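Local coordinates for protein WbmS, polysaccharide deacetylase involved in O-antigen biosynthesis (Bordetella bronchiseptica, PDB 3HFT) that probably removes acetyl groups from sugars during O-antigen biosynthesis, as a zinc-binding member of the polysaccharide deacetylase family, at residues 76-79 against 80-84; 94-97 against 98-101; 180-184 against 185-189; 234-237 against 238-241. All blocks are in the same frame, centred on the assembly; numbering follows the deposited sequence.

Contact 1 (76-79 against 80-84); sequences PLLE and NIRRN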
loop_
_atom_site.group_PDB
_atom_site.type_symbol
_atom_site.label_atom_id
_atom_site.label_comp_id
_atom_site.label_asym_id
_atom_site.label_seq_id
_atom_site.Cartn_x
_atom_site.Cartn_y
_atom_site.Cartn_z
ATOM N N PRO A 76 19.808 13.804 20.144
ATOM C CA PRO A 76 19.331 15.062 20.711
ATOM C C PRO A 76 18.662 16.000 19.693
ATOM O O PRO A 76 17.911 16.889 20.091
ATOM C CB PRO A 76 20.596 15.684 21.314
ATOM C CG PRO A 76 21.730 14.938 20.715
ATOM C CD PRO A 76 21.247 13.597 20.364
ATOM N N LEU A 77 18.875 15.772 18.396
ATOM C CA LEU A 77 18.272 16.611 17.383
ATOM C C LEU A 77 16.757 16.430 17.297
ATOM O O LEU A 77 16.062 17.303 16.790
ATOM C CB LEU A 77 18.939 16.376 16.023
ATOM C CG LEU A 77 20.421 16.757 15.933
ATOM C CD1 LEU A 77 20.967 16.544 14.533
ATOM C CD2 LEU A 77 20.609 18.158 16.358
ATOM N N LEU A 78 16.234 15.326 17.814
ATOM C CA LEU A 78 14.787 15.165 17.878
ATOM C C LEU A 78 14.166 16.276 18.729
ATOM O O LEU A 78 13.048 16.715 18.473
ATOM C CB LEU A 78 14.399 13.789 18.429
ATOM C CG LEU A 78 14.824 12.566 17.613
ATOM C CD1 LEU A 78 14.095 11.316 18.118
ATOM C CD2 LEU A 78 14.590 12.775 16.115
ATOM N N GLU A 79 14.898 16.748 19.729
ATOM C CA GLU A 79 14.413 17.842 20.571
ATOM C C GLU A 79 14.293 19.159 19.777
ATOM O O GLU A 79 13.385 19.938 20.028
ATOM C CB GLU A 79 15.302 17.987 21.821
ATOM C CG GLU A 79 14.728 18.886 22.920
ATOM C CD GLU A 79 13.276 18.558 23.299
ATOM O OE1 GLU A 79 12.912 17.360 23.358
ATOM O OE2 GLU A 79 12.497 19.508 23.541
ATOM N N ASN A 80 15.172 19.379 18.796
ATOM C CA ASN A 80 15.049 20.536 17.894
ATOM C C ASN A 80 13.719 20.478 17.141
ATOM O O ASN A 80 13.020 21.472 16.995
ATOM C CB ASN A 80 16.149 20.564 16.810
ATOM C CG ASN A 80 17.559 20.636 17.370
ATOM O OD1 ASN A 80 17.788 20.372 18.537
ATOM N ND2 ASN A 80 18.518 20.985 16.515
ATOM N N ILE A 81 13.400 19.292 16.650
ATOM C CA ILE A 81 12.179 19.048 15.897
ATOM C C ILE A 81 10.958 19.240 16.806
ATOM O O ILE A 81 10.005 19.929 16.443
ATOM C CB ILE A 81 12.222 17.631 15.286
ATOM C CG1 ILE A 81 13.363 17.563 14.245
ATOM C CG2 ILE A 81 10.835 17.243 14.696
ATOM C CD1 ILE A 81 13.755 16.169 13.775
ATOM N N ARG A 82 10.980 18.651 17.996
ATOM C CA ARG A 82 9.874 18.857 18.940
ATOM C C ARG A 82 9.636 20.346 19.228
ATOM O O ARG A 82 8.505 20.810 19.175
ATOM C CB ARG A 82 10.139 18.142 20.268
ATOM C CG ARG A 82 10.031 16.632 20.210
ATOM C CD ARG A 82 10.111 16.009 21.616
ATOM N NE ARG A 82 10.591 14.618 21.568
ATOM C CZ ARG A 82 11.869 14.231 21.680
ATOM N NH1 ARG A 82 12.845 15.111 21.858
ATOM N NH2 ARG A 82 12.179 12.938 21.611
ATOM N N ARG A 83 10.699 21.080 19.558
ATOM C CA ARG A 83 10.592 22.511 19.891
ATOM C C ARG A 83 9.961 23.371 18.822
ATOM O O ARG A 83 9.222 24.313 19.117
ATOM C CB ARG A 83 11.977 23.127 20.131
ATOM C CG ARG A 83 12.511 22.967 21.492
ATOM C CD ARG A 83 13.672 23.919 21.698
ATOM N NE ARG A 83 14.720 23.723 20.701
ATOM C CZ ARG A 83 15.756 22.898 20.843
ATOM N NH1 ARG A 83 15.903 22.173 21.943
ATOM N NH2 ARG A 83 16.663 22.790 19.873
ATOM N N ASN A 84 10.317 23.106 17.578
ATOM C CA ASN A 84 9.843 23.925 16.501
ATOM C C ASN A 84 8.347 23.667 16.312
ATOM O O ASN A 84 7.936 22.551 15.955
ATOM C CB ASN A 84 10.641 23.622 15.225
ATOM C CG ASN A 84 10.343 24.588 14.119
ATOM O OD1 ASN A 84 9.223 25.114 14.022
ATOM N ND2 ASN A 84 11.338 24.842 13.268
HETATM O O HOH W 1 13.796 21.839 24.112
#
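The guanidinium of R82 has CB of L78 over one face, 4.0 Å from NH2, and OE1 of E79 at the edge, tilted out of its plane. The guanidinium of R83 lies over the backbone instead: E79 O sits above the centre of one face, while a water meets its edge in plane. All of this belongs to one short helix, 77-83, whose i to i+4 bonds include R82 N to L78 O (2.9 Å) and R83 N to E79 O (3.0 Å).

E79 is the hub. Its CG stands anti to the backbone N (chi1 -167°), and a bend at chi2 turns the carboxylate across the two arginines. OE1 takes the salt bridge from R82 NH1 at 2.7 Å, on its anti side and out of the carboxylate plane, with an N-H...O angle of 130°, so the grip is short but not straight. The other oxygen, OE2, reaches R83 NH1 through the water, which donates to OE2 (2.7 Å) and accepts from NH1 (3.0 Å). R83 NH2 adds a weak bond to N80 OD1.

On the inner side the residues are apolar: L78 CD2 and I81 CD1 meet at 4.2 Å, and both residues pack on strand 87-91 of the beta-alpha-beta unit. R82 NH2 has a second partner in L117 O.

A glutamate three and four residues before two arginines suits the outer surface of such a helix. One carboxylate serves both cations, directly and through water, and its negative charge probably helps hold both guanidinium groups beside the helix.

Contact 2 (94-97 against 98-101); sequences NFNP and LLAG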
loop_
_atom_site.group_PDB
_atom_site.type_symbol
_atom_site.label_atom_id
_atom_site.label_comp_id
_atom_site.label_asym_id
_atom_site.label_seq_id
_atom_site.Cartn_x
_atom_site.Cartn_y
_atom_site.Cartn_z
ATOM N N ASN A 94 11.321 0.036 11.950
ATOM C CA ASN A 94 11.984 -0.852 11.013
ATOM C C ASN A 94 11.642 -2.307 11.235
ATOM O O ASN A 94 12.179 -2.957 12.162
ATOM C CB ASN A 94 13.486 -0.701 11.130
ATOM C CG ASN A 94 14.226 -1.540 10.108
ATOM O OD1 ASN A 94 13.665 -1.977 9.093
ATOM N ND2 ASN A 94 15.499 -1.731 10.350
ATOM N N PHE A 95 10.744 -2.821 10.394
ATOM C CA PHE A 95 10.301 -4.198 10.507
ATOM C C PHE A 95 11.014 -5.129 9.531
ATOM O O PHE A 95 10.714 -6.323 9.518
ATOM C CB PHE A 95 8.793 -4.308 10.266
ATOM C CG PHE A 95 7.942 -3.414 11.149
ATOM C CD1 PHE A 95 7.935 -3.564 12.531
ATOM C CD2 PHE A 95 7.095 -2.461 10.576
ATOM C CE1 PHE A 95 7.132 -2.752 13.342
ATOM C CE2 PHE A 95 6.273 -1.664 11.379
ATOM C CZ PHE A 95 6.296 -1.801 12.765
ATOM N N ASN A 96 11.985 -4.612 8.779
ATOM C CA ASN A 96 12.733 -5.424 7.817
ATOM C C ASN A 96 13.363 -6.674 8.409
ATOM O O ASN A 96 13.315 -7.731 7.796
ATOM C CB ASN A 96 13.817 -4.597 7.091
ATOM C CG ASN A 96 13.267 -3.787 5.939
ATOM O OD1 ASN A 96 12.153 -4.044 5.449
ATOM N ND2 ASN A 96 14.050 -2.798 5.482
ATOM N N PRO A 97 13.949 -6.579 9.604
ATOM C CA PRO A 97 14.525 -7.819 10.166
ATOM C C PRO A 97 13.526 -8.973 10.308
ATOM O O PRO A 97 13.910 -10.135 10.320
ATOM C CB PRO A 97 15.024 -7.372 11.542
ATOM C CG PRO A 97 15.286 -5.881 11.366
ATOM C CD PRO A 97 14.189 -5.413 10.474
ATOM N N LEU A 98 12.240 -8.655 10.392
ATOM C CA LEU A 98 11.233 -9.689 10.509
ATOM C C LEU A 98 11.090 -10.439 9.188
ATOM O O LEU A 98 10.758 -11.630 9.155
ATOM C CB LEU A 98 9.898 -9.079 10.921
ATOM C CG LEU A 98 9.883 -8.260 12.214
ATOM C CD1 LEU A 98 8.478 -7.721 12.437
ATOM C CD2 LEU A 98 10.348 -9.072 13.406
ATOM N N LEU A 99 11.342 -9.731 8.100
ATOM C CA LEU A 99 11.173 -10.277 6.759
ATOM C C LEU A 99 12.460 -10.935 6.263
ATOM O O LEU A 99 12.429 -11.857 5.432
ATOM C CB LEU A 99 10.810 -9.153 5.797
ATOM C CG LEU A 99 9.646 -8.257 6.217
ATOM C CD1 LEU A 99 9.427 -7.198 5.116
ATOM C CD2 LEU A 99 8.424 -9.090 6.466
ATOM N N ALA A 100 13.577 -10.470 6.810
ATOM C CA ALA A 100 14.915 -10.883 6.374
ATOM C C ALA A 100 15.288 -12.332 6.625
ATOM O O ALA A 100 16.125 -12.879 5.917
ATOM C CB ALA A 100 15.975 -9.960 7.009
ATOM N N GLY A 101 14.701 -12.940 7.641
ATOM C CA GLY A 101 15.009 -14.306 7.989
ATOM C C GLY A 101 14.589 -14.522 9.422
ATOM O O GLY A 101 13.846 -13.717 9.975
#
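The short, weakly bonded helix 96-100, which follows strand 87-91 and the zinc ligand H92, is tightened at its start by L98 N to F95 O (2.9 Å). N96 O then accepts twice, from L99 N at 2.8 Å and from A100 N at 2.9 Å; the first donor stands above the carbonyl plane, and the second lies nearly in line with the C=O. This mixture of i+3 and i+4 bonds marks a helix of little more than one turn. A side-chain capping bond precedes it: N94 OD1 accepts from N96 N at 3.1 Å, the donor standing above the amide plane. Asparagine suits this place because its short side chain can reach forward to the N-H two residues on. P97 suits the first turn as well, where its missing N-H costs no helical bond. G101 ends the helix with phi at 160°, a backbone shape that glycine adopts readily.

F95 and L98 run side by side, pointing the same way. With CG of L98 beside its own backbone N (chi1 -56°), CD1 comes to 4.1 Å from F95 CB and approaches the ring obliquely. L99 CD1 only brushes N96 OD1, at 4.2 Å. The amide of N96 is held through ND2 by S128 OG, beside the zinc ligand H127.

F95 and L98 both pack on V107 and I110 of helix 107-115. L98 also meets L98 of the second subunit, and L99 touches A132 of that subunit, so this short helix joins helix 107-115 to the interface with the second subunit.

Contact 3 (180-184 against 185-189); sequences DVACL and YDWEF. With EDO (1,2-ethanediol), chain G; EDO (1,2-ethanediol), chain D.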
loop_
_atom_site.group_PDB
_atom_site.type_symbol
_atom_site.label_atom_id
_atom_site.label_comp_id
_atom_site.label_asym_id
_atom_site.label_seq_id
_atom_site.Cartn_x
_atom_site.Cartn_y
_atom_site.Cartn_z
ATOM N N ASP A 180 14.898 8.959 -3.468
ATOM C CA ASP A 180 15.520 7.752 -4.002
ATOM C C ASP A 180 14.648 7.078 -5.064
ATOM O O ASP A 180 15.164 6.554 -6.059
ATOM C CB ASP A 180 15.985 6.783 -2.903
ATOM C CG ASP A 180 14.910 6.426 -1.913
ATOM O OD1 ASP A 180 13.794 6.969 -1.960
ATOM O OD2 ASP A 180 15.213 5.621 -1.021
ATOM N N VAL A 181 13.328 7.176 -4.914
ATOM C CA VAL A 181 12.392 6.667 -5.938
ATOM C C VAL A 181 12.484 7.451 -7.255
ATOM O O VAL A 181 12.353 6.876 -8.352
ATOM C CB VAL A 181 10.942 6.614 -5.386
ATOM C CG1 VAL A 181 9.957 6.204 -6.461
ATOM C CG2 VAL A 181 10.888 5.614 -4.231
ATOM N N ALA A 182 12.768 8.750 -7.156
ATOM C CA ALA A 182 12.940 9.574 -8.329
ATOM C C ALA A 182 14.150 9.060 -9.102
ATOM O O ALA A 182 14.142 9.002 -10.346
ATOM C CB ALA A 182 13.129 11.020 -7.932
ATOM N N CYS A 183 15.204 8.700 -8.384
ATOM C CA CYS A 183 16.364 8.092 -9.057
ATOM C C CYS A 183 15.955 6.790 -9.756
ATOM O O CYS A 183 16.256 6.579 -10.917
ATOM C CB CYS A 183 17.500 7.823 -8.074
ATOM S SG CYS A 183 18.143 9.318 -7.256
ATOM N N LEU A 184 15.241 5.918 -9.069
ATOM C CA LEU A 184 14.872 4.623 -9.667
ATOM C C LEU A 184 13.951 4.762 -10.884
ATOM O O LEU A 184 14.070 4.003 -11.834
ATOM C CB LEU A 184 14.206 3.737 -8.623
ATOM C CG LEU A 184 15.117 3.311 -7.471
ATOM C CD1 LEU A 184 14.272 2.912 -6.261
ATOM C CD2 LEU A 184 16.051 2.219 -7.915
ATOM N N TYR A 185 13.029 5.722 -10.867
ATOM C CA TYR A 185 12.148 5.964 -11.999
ATOM C C TYR A 185 12.734 6.940 -13.058
ATOM O O TYR A 185 12.105 7.195 -14.085
ATOM C CB TYR A 185 10.846 6.564 -11.499
ATOM C CG TYR A 185 9.809 5.615 -10.940
ATOM C CD1 TYR A 185 9.266 4.586 -11.717
ATOM C CD2 TYR A 185 9.250 5.846 -9.673
ATOM C CE1 TYR A 185 8.243 3.766 -11.206
ATOM C CE2 TYR A 185 8.227 5.034 -9.172
ATOM C CZ TYR A 185 7.722 4.012 -9.956
ATOM O OH TYR A 185 6.702 3.228 -9.460
ATOM N N ASP A 186 13.908 7.496 -12.798
ATOM C CA ASP A 186 14.507 8.503 -13.674
ATOM C C ASP A 186 13.643 9.760 -13.820
ATOM O O ASP A 186 13.538 10.316 -14.902
ATOM C CB ASP A 186 14.816 7.908 -15.052
ATOM C CG ASP A 186 15.995 8.567 -15.708
ATOM O OD1 ASP A 186 16.771 9.264 -14.997
ATOM O OD2 ASP A 186 16.129 8.409 -16.940
ATOM N N TRP A 187 13.008 10.189 -12.734
ATOM C CA TRP A 187 12.316 11.465 -12.707
ATOM C C TRP A 187 13.338 12.597 -12.657
ATOM O O TRP A 187 14.446 12.402 -12.190
ATOM C CB TRP A 187 11.433 11.554 -11.492
ATOM C CG TRP A 187 10.311 10.568 -11.527
ATOM C CD1 TRP A 187 9.741 10.022 -12.629
ATOM C CD2 TRP A 187 9.567 10.108 -10.409
ATOM N NE1 TRP A 187 8.686 9.193 -12.262
ATOM C CE2 TRP A 187 8.568 9.231 -10.900
ATOM C CE3 TRP A 187 9.636 10.344 -9.041
ATOM C CZ2 TRP A 187 7.668 8.601 -10.067
ATOM C CZ3 TRP A 187 8.736 9.699 -8.217
ATOM C CH2 TRP A 187 7.782 8.834 -8.730
ATOM N N GLU A 188 12.949 13.774 -13.141
ATOM C CA GLU A 188 13.855 14.923 -13.258
ATOM C C GLU A 188 14.039 15.689 -11.958
ATOM O O GLU A 188 13.078 15.902 -11.209
ATOM C CB GLU A 188 13.301 15.893 -14.282
ATOM C CG GLU A 188 13.087 15.295 -15.668
ATOM C CD GLU A 188 12.481 16.291 -16.687
ATOM O OE1 GLU A 188 12.315 17.496 -16.358
ATOM O OE2 GLU A 188 12.160 15.847 -17.818
ATOM N N PHE A 189 15.275 16.109 -11.699
ATOM C CA PHE A 189 15.612 16.936 -10.546
ATOM C C PHE A 189 15.730 18.403 -10.924
ATOM O O PHE A 189 15.737 19.260 -10.040
ATOM C CB PHE A 189 16.922 16.486 -9.880
ATOM C CG PHE A 189 16.805 15.174 -9.177
ATOM C CD1 PHE A 189 16.139 15.081 -7.965
ATOM C CD2 PHE A 189 17.310 14.025 -9.741
ATOM C CE1 PHE A 189 15.998 13.877 -7.338
ATOM C CE2 PHE A 189 17.142 12.810 -9.108
ATOM C CZ PHE A 189 16.516 12.747 -7.906
HETATM C C1 EDO G . 5.604 5.285 -12.487
HETATM O O1 EDO G . 4.213 5.478 -12.651
HETATM C C2 EDO G . 6.242 5.539 -13.848
HETATM O O2 EDO G . 7.061 6.718 -13.778
HETATM C C1 EDO D . 18.279 5.199 0.830
HETATM O O1 EDO D . 17.983 5.732 -0.463
HETATM C C2 EDO D . 18.053 6.275 1.897
HETATM O O2 EDO D . 17.797 5.681 3.182
#
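A Schellman motif closes helix 179-185, and the chain beyond it folds back so that aromatic side chains pack against the last turn. D186 carries its positive phi (61°). W187 N bonds back to A182 O at 2.9 Å, and D186 N reaches C183 O at 3.1 Å, well above that carbonyl's plane. Y185 N still makes the regular helical bond to V181 O.

Small residues on the helix accept the rings. A182 CB lies 3.7 Å from W187 CE3 and 3.8 Å from F189 CZ, so one methyl meets both rings, and alanine suits a place where two aromatics close in. C183 SG comes to the edge of the F189 ring, 3.9 Å from CZ, in a sulfur-aromatic contact. V181 and Y185 lie side by side: with CG1 anti to the backbone N (chi1 175°), the valine brings this methyl obliquely to the tyrosine ring, 3.3 Å from CD2, a tight approach. One face of the W187 ring carries Y185 CB.

A 1,2-ethanediol, probably from the crystallisation liquor, rests over a face of the Y185 ring and accepts a weak bond from W187 NE1 (3.3 Å), which also bonds to D155 OD2. A second donates through O1 to D180 OD2 and is also hydrogen-bonded to D46, a zinc ligand.

The helix follows strand 177-178 at the edge of the parallel sheet, and W177 of that strand meets A182, W187 and F189. C183 and L184 pack on L219 of helix 219-224, F189 on helix 245-256, while Y185 OH bonds to R164 O of the second subunit.

Contact 4 (234-237 against 238-241); sequences DLIR and WRNT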
loop_
_atom_site.group_PDB
_atom_site.type_symbol
_atom_site.label_atom_id
_atom_site.label_comp_id
_atom_site.label_asym_id
_atom_site.label_seq_id
_atom_site.Cartn_x
_atom_site.Cartn_y
_atom_site.Cartn_z
ATOM N N ASP A 234 34.821 14.407 5.220
ATOM C CA ASP A 234 34.886 13.985 3.835
ATOM C C ASP A 234 33.547 13.988 3.076
ATOM O O ASP A 234 33.534 14.085 1.849
ATOM C CB ASP A 234 35.415 12.562 3.763
ATOM C CG ASP A 234 36.914 12.459 3.997
ATOM O OD1 ASP A 234 37.565 13.480 4.381
ATOM O OD2 ASP A 234 37.410 11.315 3.796
ATOM N N LEU A 235 32.427 13.823 3.771
ATOM C CA LEU A 235 31.163 13.641 3.055
ATOM C C LEU A 235 30.815 14.794 2.136
ATOM O O LEU A 235 30.257 14.578 1.049
ATOM C CB LEU A 235 30.004 13.341 4.016
ATOM C CG LEU A 235 28.684 12.903 3.343
ATOM C CD1 LEU A 235 28.893 11.680 2.435
ATOM C CD2 LEU A 235 27.531 12.662 4.369
ATOM N N ILE A 236 31.127 16.015 2.557
ATOM C CA ILE A 236 30.777 17.202 1.779
ATOM C C ILE A 236 31.439 17.172 0.366
ATOM O O ILE A 236 30.901 17.748 -0.604
ATOM C CB ILE A 236 31.210 18.497 2.547
ATOM C CG1 ILE A 236 30.746 19.762 1.814
ATOM C CG2 ILE A 236 32.707 18.543 2.771
ATOM C CD1 ILE A 236 29.292 19.815 1.633
ATOM N N ARG A 237 32.584 16.487 0.261
ATOM C CA ARG A 237 33.319 16.374 -1.011
ATOM C C ARG A 237 32.512 15.557 -2.047
ATOM O O ARG A 237 32.718 15.686 -3.235
ATOM C CB ARG A 237 34.682 15.735 -0.803
ATOM C CG ARG A 237 35.646 16.566 0.052
ATOM C CD ARG A 237 36.973 15.965 0.113
ATOM N NE ARG A 237 37.595 15.902 -1.209
ATOM C CZ ARG A 237 38.621 15.110 -1.494
ATOM N NH1 ARG A 237 39.204 14.388 -0.550
ATOM N NH2 ARG A 237 39.101 15.053 -2.718
ATOM N N TRP A 238 31.603 14.728 -1.570
ATOM C CA TRP A 238 30.742 13.925 -2.437
ATOM C C TRP A 238 29.443 14.609 -2.854
ATOM O O TRP A 238 28.656 14.017 -3.595
ATOM C CB TRP A 238 30.388 12.618 -1.751
ATOM C CG TRP A 238 31.530 11.717 -1.596
ATOM C CD1 TRP A 238 32.462 11.733 -0.618
ATOM C CD2 TRP A 238 31.831 10.620 -2.433
ATOM N NE1 TRP A 238 33.337 10.696 -0.792
ATOM C CE2 TRP A 238 32.968 9.997 -1.911
ATOM C CE3 TRP A 238 31.228 10.090 -3.582
ATOM C CZ2 TRP A 238 33.534 8.885 -2.504
ATOM C CZ3 TRP A 238 31.781 9.001 -4.169
ATOM C CH2 TRP A 238 32.899 8.390 -3.630
ATOM N N ARG A 239 29.228 15.850 -2.438
ATOM C CA ARG A 239 28.000 16.558 -2.860
ATOM C C ARG A 239 27.984 16.842 -4.371
ATOM O O ARG A 239 28.907 17.453 -4.922
ATOM C CB ARG A 239 27.834 17.884 -2.107
ATOM C CG ARG A 239 26.525 18.611 -2.427
ATOM C CD ARG A 239 26.346 19.839 -1.546
ATOM N NE ARG A 239 26.001 19.423 -0.193
ATOM C CZ ARG A 239 25.936 20.219 0.865
ATOM N NH1 ARG A 239 26.199 21.505 0.774
ATOM N NH2 ARG A 239 25.640 19.711 2.044
ATOM N N ASN A 240 26.940 16.377 -5.032
ATOM C CA ASN A 240 26.709 16.610 -6.453
ATOM C C ASN A 240 26.576 18.080 -6.706
ATOM O O ASN A 240 25.856 18.745 -5.999
ATOM C CB ASN A 240 25.431 15.876 -6.854
ATOM C CG ASN A 240 24.931 16.210 -8.234
ATOM O OD1 ASN A 240 25.708 16.546 -9.145
ATOM N ND2 ASN A 240 23.615 16.070 -8.410
ATOM N N THR A 241 27.294 18.597 -7.697
ATOM C CA THR A 241 27.229 20.018 -8.033
ATOM C C THR A 241 26.225 20.314 -9.163
ATOM O O THR A 241 25.945 21.472 -9.456
ATOM C CB THR A 241 28.638 20.622 -8.334
ATOM O OG1 THR A 241 29.286 19.849 -9.339
ATOM C CG2 THR A 241 29.491 20.639 -7.078
HETATM O O HOH W 2 31.526 17.402 -5.069
#
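Successive i to i+3 bonds wind 235-237 into a 3-10 turn, with W238 N on L235 O at 2.9 Å and R239 N on I236 O at 3.1 Å, both donors standing above the carbonyl planes. After it the chain extends, and a water bridges R237 O and R239 O.

I236 sends CD1 over the centre of the R239 guanidinium, 3.5 Å from CZ. With CG1 anti to the backbone N (chi1 -175°) and a bend at chi2 (59°), the methyl comes over the arginine. An apolar methyl suits the face of a guanidinium, which is poor in hydrogen bonds, while the edge stays available: R239 NE bonds to Y213 O, and the group also makes a cation-pi contact with Y213. The W238 indole turns its edge to the turn it ends, with CD1 at 3.6 Å from D234 O and near L235 O, both in the ring plane. Its NE1 bonds to a 2-methyl-2,4-pentanediol, probably from the crystallisation liquor.

In the chain the loop runs from helix 219-224 to helix 245-256. L235, the buried apolar residue, packs on helices 50-63 and 209-214, and W238 lies against M214 of helix 209-214 and D224 of helix 219-224.

How the contacts relate
The four contacts follow one another along the chain without overlap, and none touches another. Contacts 1 and 3 lie on opposite sides of the chain's centre, their centres about 30 Å apart: contact 1 is on the helix between strands 67-71 and 87-91, contact 3 on the helix after strand 177-178, so they flank the two outermost strands of the five-stranded parallel sheet. Contact 2 follows strand 87-91; its centre is about 26 Å from that of contact 3. Contact 4 is nearest to contact 3, about 7 Å between nearest atoms; both border helix 219-224. Contacts 2 and 3 each have a side chain within about 10 Å of the zinc and also touch the second subunit, so both probably lie between metal site and interface.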